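Local coordinates for protein fibrillarin-like rRNA/tRNA 2'-O-methyltransferase (Archaeoglobus fulgidus, PDB 1NT2) that transfers methyl groups from S-adenosylmethionine to ribose 2'-hydroxyls of rRNA and tRNA at sites chosen by a guide RNA, within box C/D ribonucleoprotein particles, at residues A[142-147]-A[184-189]; A[156-161]-A[204-209]. One frame throughout, in Å; residues are numbered along the deposited sequence.

Contact 1 of 2, residues A[142-147]-A[184-189]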
loop_
_atom_site.group_PDB
_atom_site.type_symbol
_atom_site.label_atom_id
_atom_site.label_comp_id
_atom_site.label_asym_id
_atom_site.label_seq_id
_atom_site.Cartn_x
_atom_site.Cartn_y
_atom_site.Cartn_z
ATOM N N ILE A 142 21.959 24.630 -20.967
ATOM C CA ILE A 142 21.010 25.073 -21.982
ATOM C C ILE A 142 21.585 26.260 -22.725
ATOM O O ILE A 142 21.434 26.378 -23.942
ATOM C CB ILE A 142 19.647 25.485 -21.365
ATOM C CG1 ILE A 142 19.084 24.335 -20.533
ATOM C CG2 ILE A 142 18.648 25.811 -22.463
ATOM C CD1 ILE A 142 17.778 24.662 -19.861
ATOM N N LEU A 143 22.250 27.147 -22.003
ATOM C CA LEU A 143 22.823 28.290 -22.675
ATOM C C LEU A 143 23.960 27.849 -23.601
ATOM O O LEU A 143 24.150 28.419 -24.681
ATOM C CB LEU A 143 23.313 29.317 -21.656
ATOM C CG LEU A 143 24.000 30.568 -22.213
ATOM C CD1 LEU A 143 25.492 30.308 -22.327
ATOM C CD2 LEU A 143 23.393 30.976 -23.560
ATOM N N LYS A 144 24.704 26.823 -23.194
ATOM C CA LYS A 144 25.816 26.328 -24.008
ATOM C C LYS A 144 25.351 25.644 -25.276
ATOM O O LYS A 144 25.728 26.047 -26.369
ATOM C CB LYS A 144 26.697 25.369 -23.202
ATOM C CG LYS A 144 27.554 26.079 -22.184
ATOM C CD LYS A 144 28.617 25.171 -21.619
ATOM C CE LYS A 144 29.564 25.961 -20.728
ATOM N NZ LYS A 144 30.615 25.112 -20.105
ATOM N N ALA A 145 24.534 24.605 -25.120
ATOM C CA ALA A 145 24.014 23.858 -26.259
ATOM C C ALA A 145 23.281 24.781 -27.210
ATOM O O ALA A 145 23.376 24.617 -28.420
ATOM C CB ALA A 145 23.089 22.747 -25.791
ATOM N N ASN A 146 22.559 25.760 -26.679
ATOM C CA ASN A 146 21.844 26.679 -27.553
ATOM C C ASN A 146 22.830 27.510 -28.372
ATOM O O ASN A 146 22.532 27.921 -29.494
ATOM C CB ASN A 146 20.912 27.586 -26.741
ATOM C CG ASN A 146 19.445 27.432 -27.149
ATOM O OD1 ASN A 146 18.876 28.282 -27.844
ATOM N ND2 ASN A 146 18.835 26.331 -26.728
ATOM N N ALA A 147 24.015 27.736 -27.814
ATOM C CA ALA A 147 25.056 28.503 -28.500
ATOM C C ALA A 147 25.653 27.691 -29.656
ATOM O O ALA A 147 25.814 28.195 -30.770
ATOM C CB ALA A 147 26.159 28.893 -27.502
ATOM N N GLU A 184 33.108 29.849 -18.510
ATOM C CA GLU A 184 34.294 30.390 -19.152
ATOM C C GLU A 184 34.819 29.453 -20.242
ATOM O O GLU A 184 35.242 29.902 -21.308
ATOM C CB GLU A 184 35.388 30.632 -18.110
ATOM C CG GLU A 184 36.625 31.293 -18.686
ATOM C CD GLU A 184 36.293 32.589 -19.409
ATOM O OE1 GLU A 184 35.929 33.578 -18.734
ATOM O OE2 GLU A 184 36.387 32.611 -20.656
ATOM N N GLY A 185 34.777 28.152 -19.970
ATOM C CA GLY A 185 35.264 27.170 -20.920
ATOM C C GLY A 185 34.743 27.241 -22.347
ATOM O O GLY A 185 35.240 26.529 -23.216
ATOM N N ASP A 186 33.759 28.089 -22.616
ATOM C CA ASP A 186 33.208 28.180 -23.968
ATOM C C ASP A 186 33.096 29.613 -24.454
ATOM O O ASP A 186 33.164 29.885 -25.650
ATOM C CB ASP A 186 31.817 27.542 -24.013
ATOM C CG ASP A 186 31.832 26.052 -23.687
ATOM O OD1 ASP A 186 32.617 25.621 -22.810
ATOM O OD2 ASP A 186 31.032 25.313 -24.302
ATOM N N PHE A 187 32.920 30.533 -23.518
ATOM C CA PHE A 187 32.766 31.934 -23.864
ATOM C C PHE A 187 33.893 32.789 -23.325
ATOM O O PHE A 187 34.692 32.345 -22.500
ATOM C CB PHE A 187 31.439 32.446 -23.305
ATOM C CG PHE A 187 30.255 31.639 -23.742
ATOM C CD1 PHE A 187 29.605 31.922 -24.940
ATOM C CD2 PHE A 187 29.827 30.555 -22.990
ATOM C CE1 PHE A 187 28.543 31.132 -25.387
ATOM C CE2 PHE A 187 28.767 29.756 -23.424
ATOM C CZ PHE A 187 28.125 30.045 -24.627
ATOM N N LYS A 188 33.960 34.020 -23.815
ATOM C CA LYS A 188 34.956 34.962 -23.351
ATOM C C LYS A 188 34.179 36.012 -22.585
ATOM O O LYS A 188 33.325 36.684 -23.163
ATOM C CB LYS A 188 35.673 35.634 -24.512
ATOM C CG LYS A 188 36.613 36.725 -24.032
ATOM C CD LYS A 188 37.299 37.422 -25.172
ATOM C CE LYS A 188 38.028 38.643 -24.671
ATOM N NZ LYS A 188 38.598 39.406 -25.808
ATOM N N ILE A 189 34.467 36.142 -21.290
ATOM C CA ILE A 189 33.790 37.108 -20.421
ATOM C C ILE A 189 33.924 38.562 -20.869
ATOM O O ILE A 189 34.932 38.959 -21.453
ATOM C CB ILE A 189 34.313 36.997 -18.984
ATOM C CG1 ILE A 189 35.839 36.824 -19.007
ATOM C CG2 ILE A 189 33.633 35.839 -18.279
ATOM C CD1 ILE A 189 36.506 36.893 -17.640
#

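Contact 2 of 2, residues A[156-161]-A[204-209]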
loop_
_atom_site.group_PDB
_atom_site.type_symbol
_atom_site.label_atom_id
_atom_site.label_comp_id
_atom_site.label_asym_id
_atom_site.label_seq_id
_atom_site.Cartn_x
_atom_site.Cartn_y
_atom_site.Cartn_z
ATOM N N GLU A 156 27.584 37.153 -29.596
ATOM C CA GLU A 156 27.587 37.448 -28.172
ATOM C C GLU A 156 26.325 37.002 -27.430
ATOM O O GLU A 156 25.242 36.904 -28.014
ATOM C CB GLU A 156 27.822 38.951 -27.971
ATOM C CG GLU A 156 26.973 39.841 -28.880
ATOM C CD GLU A 156 27.262 41.329 -28.707
ATOM O OE1 GLU A 156 28.380 41.778 -29.055
ATOM O OE2 GLU A 156 26.360 42.050 -28.224
ATOM N N VAL A 157 26.479 36.725 -26.135
ATOM C CA VAL A 157 25.357 36.298 -25.306
ATOM C C VAL A 157 25.286 37.028 -23.975
ATOM O O VAL A 157 26.293 37.477 -23.434
ATOM C CB VAL A 157 25.391 34.766 -24.990
ATOM C CG1 VAL A 157 25.180 33.966 -26.256
ATOM C CG2 VAL A 157 26.699 34.387 -24.315
ATOM N N VAL A 158 24.065 37.140 -23.466
ATOM C CA VAL A 158 23.784 37.768 -22.182
ATOM C C VAL A 158 22.920 36.732 -21.480
ATOM O O VAL A 158 21.919 36.261 -22.027
ATOM C CB VAL A 158 22.970 39.074 -22.331
ATOM C CG1 VAL A 158 22.949 39.815 -21.014
ATOM C CG2 VAL A 158 23.561 39.938 -23.430
ATOM N N ILE A 159 23.310 36.362 -20.275
ATOM C CA ILE A 159 22.554 35.363 -19.561
ATOM C C ILE A 159 22.327 35.805 -18.129
ATOM O O ILE A 159 23.271 36.176 -17.427
ATOM C CB ILE A 159 23.305 34.013 -19.581
ATOM C CG1 ILE A 159 22.450 32.917 -18.941
ATOM C CG2 ILE A 159 24.644 34.158 -18.871
ATOM C CD1 ILE A 159 23.144 31.560 -18.853
ATOM N N MET A 160 21.068 35.788 -17.702
ATOM C CA MET A 160 20.741 36.170 -16.339
ATOM C C MET A 160 20.802 34.901 -15.474
ATOM O O MET A 160 20.437 33.810 -15.920
ATOM C CB MET A 160 19.351 36.810 -16.287
ATOM C CG MET A 160 19.157 38.028 -17.209
ATOM S SD MET A 160 20.460 39.306 -17.165
ATOM C CE MET A 160 20.542 39.655 -15.430
ATOM N N VAL A 161 21.273 35.039 -14.241
ATOM C CA VAL A 161 21.403 33.884 -13.360
ATOM C C VAL A 161 20.893 34.121 -11.938
ATOM O O VAL A 161 21.185 35.140 -11.310
ATOM C CB VAL A 161 22.889 33.426 -13.298
ATOM C CG1 VAL A 161 23.083 32.331 -12.266
ATOM C CG2 VAL A 161 23.320 32.946 -14.660
ATOM N N PHE A 204 24.098 39.423 -14.110
ATOM C CA PHE A 204 24.229 39.278 -15.561
ATOM C C PHE A 204 25.665 39.034 -16.004
ATOM O O PHE A 204 26.608 39.655 -15.508
ATOM C CB PHE A 204 23.686 40.517 -16.269
ATOM C CG PHE A 204 24.633 41.689 -16.255
ATOM C CD1 PHE A 204 25.516 41.901 -17.311
ATOM C CD2 PHE A 204 24.663 42.568 -15.174
ATOM C CE1 PHE A 204 26.412 42.965 -17.290
ATOM C CE2 PHE A 204 25.556 43.636 -15.143
ATOM C CZ PHE A 204 26.429 43.833 -16.202
ATOM N N ILE A 205 25.829 38.119 -16.946
ATOM C CA ILE A 205 27.147 37.806 -17.457
ATOM C C ILE A 205 27.117 38.033 -18.959
ATOM O O ILE A 205 26.346 37.390 -19.672
ATOM C CB ILE A 205 27.522 36.328 -17.210
ATOM C CG1 ILE A 205 27.192 35.910 -15.781
ATOM C CG2 ILE A 205 29.008 36.133 -17.430
ATOM C CD1 ILE A 205 27.508 34.447 -15.500
ATOM N N HIS A 206 27.937 38.961 -19.438
ATOM C CA HIS A 206 28.004 39.233 -20.869
ATOM C C HIS A 206 29.235 38.504 -21.365
ATOM O O HIS A 206 30.253 38.464 -20.669
ATOM C CB HIS A 206 28.161 40.724 -21.149
ATOM C CG HIS A 206 28.096 41.065 -22.602
ATOM N ND1 HIS A 206 28.986 41.922 -23.208
ATOM C CD2 HIS A 206 27.234 40.671 -23.571
ATOM C CE1 HIS A 206 28.678 42.042 -24.487
ATOM N NE2 HIS A 206 27.618 41.292 -24.734
ATOM N N ALA A 207 29.149 37.926 -22.557
ATOM C CA ALA A 207 30.279 37.191 -23.109
ATOM C C ALA A 207 30.051 36.791 -24.558
ATOM O O ALA A 207 28.986 37.033 -25.124
ATOM C CB ALA A 207 30.554 35.948 -22.262
ATOM N N TYR A 208 31.061 36.175 -25.157
ATOM C CA TYR A 208 30.956 35.748 -26.538
ATOM C C TYR A 208 31.941 34.624 -26.817
ATOM O O TYR A 208 32.901 34.426 -26.068
ATOM C CB TYR A 208 31.217 36.937 -27.469
ATOM C CG TYR A 208 32.655 37.405 -27.520
ATOM C CD1 TYR A 208 33.492 37.025 -28.570
ATOM C CD2 TYR A 208 33.181 38.224 -26.522
ATOM C CE1 TYR A 208 34.820 37.450 -28.628
ATOM C CE2 TYR A 208 34.511 38.656 -26.569
ATOM C CZ TYR A 208 35.325 38.262 -27.625
ATOM O OH TYR A 208 36.644 38.661 -27.676
ATOM N N ARG A 209 31.688 33.882 -27.889
ATOM C CA ARG A 209 32.557 32.785 -28.265
ATOM C C ARG A 209 33.320 33.140 -29.528
ATOM O O ARG A 209 32.730 33.516 -30.543
ATOM C CB ARG A 209 31.749 31.510 -28.496
ATOM C CG ARG A 209 30.676 31.631 -29.563
ATOM C CD ARG A 209 30.122 30.261 -29.936
ATOM N NE ARG A 209 31.081 29.490 -30.722
ATOM C CZ ARG A 209 30.962 28.194 -30.991
ATOM N NH1 ARG A 209 29.918 27.512 -30.532
ATOM N NH2 ARG A 209 31.886 27.582 -31.719
#

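Contact 1 of 2, residues A[142-147]-A[184-189]
Lys-144 reaches from the helix to the carboxylate of Asp-186 in a salt bridge that is long and, as a hydrogen bond, weak: NZ of Lys-144 lies 3.4 Å from OD1 of Asp-186. The lysine chain runs extended beyond CG and meets the aspartate side chain at about a right angle, which lays its CD 3.6 Å from OD2 of Asp-186. The ammonium group has a second and stronger partner in Glu-182, in the last turn of helix 172-184, and so probably shares its charge between two acids.

Inward from this salt bridge, Phe-187 supplies most of the apolar contact. With its CG anti to the carbonyl carbon (chi1 -55°), the ring extends toward the helix and its far end does the touching. CB of Ala-147 sits at the ring edge, 3.7 Å from CZ of Phe-187, and CG of Lys-144 also lies near the ring plane. Leu-143 comes from the opposite direction and sets CD1 3.5 Å from CE2 of Phe-187, approaching the ring obliquely. One aromatic end thus meets two adjacent turns of the helix: Leu-143 and Lys-144 on one, Ala-147 on the next.

Phe-187 and Leu-143 also touch strand 155-162, through Val-157 and Ile-159 respectively, while Ala-147 rests on Ile-130 of strand 127-132. The turn between helix 172-184 and strand 188-194 is thereby packed against helix 139-150, over one face of the central sheet.

Contact 2 of 2, residues A[156-161]-A[204-209]
The imidazole of His-206 offers its edge to Glu-156: CD of the glutamate lies in the ring plane, and the carboxylate is turned 81° from it. OE2 of Glu-156 stays 3.8 Å from NE2 of His-206, a loose polar approach. CD2 of His-206 comes obliquely to within 3.3 Å of the carbonyl O of Val-157, and CG2 of Val-158 also meets the ring at an oblique angle. The ring of His-51, outside the two strands, meets those of His-206 and Phe-204, steeply inclined to both.

Met-160 bends at chi2 and chi3, and its methyl comes back toward the neighbouring strand. CE thus packs 3.4 Å from CB of Phe-204, whose ring leads away from the pair. At the other end of this face, CB of Glu-156 lies 4.0 Å from CB of Tyr-208; the tyrosine hydroxyl is hydrogen-bonded to Lys-188. On the opposite face of the sheet, Ile-159 and Ile-205 lie side by side and point the same way. Ile-159 packs on both helices 139-150 and 172-184, and Ile-205 on the latter; Val-157 and Ala-207 share this face.

Four backbone hydrogen bonds hold the strands in antiparallel register. Val-157 N donates to Ala-207 O over 2.7 Å at a nearly straight 175°, and Ala-207 N returns the bond to Val-157 O. Ile-159 and Ile-205 form the second such pair, with Ile-159 N 3.3 Å from Ile-205 O.

On its other side, strand 155-162 bonds to strand 127-132, which runs parallel to it. The one reversed strand, 202-209, inserted between 155-162 and 188-194, is the signature of the Rossmann-like class I methyltransferase fold, in which a C-terminal hairpin completes the seven-stranded sheet.

In the fold
Contacts 1 and 2 lie about 8 Å apart, centre to centre, and their segments alternate along the chain in the order 142-147, 156-161, 184-189, 204-209. Contact 2 is a strand pair within the mixed sheet; contact 1 joins helix 139-150 to the turn leading into strand 188-194, the sheet's outermost strand on that side. They meet directly where Lys-188 and Tyr-208 are joined by backbone hydrogen bonding between the two strands, and where CB of Leu-143 packs 3.6 Å from CD1 of Ile-159. Together they tie the C-terminal strands to the methyltransferase core, with bound S-adenosylmethionine about 7 Å from Met-160 and 11 Å from Leu-143, both measured from their side chains.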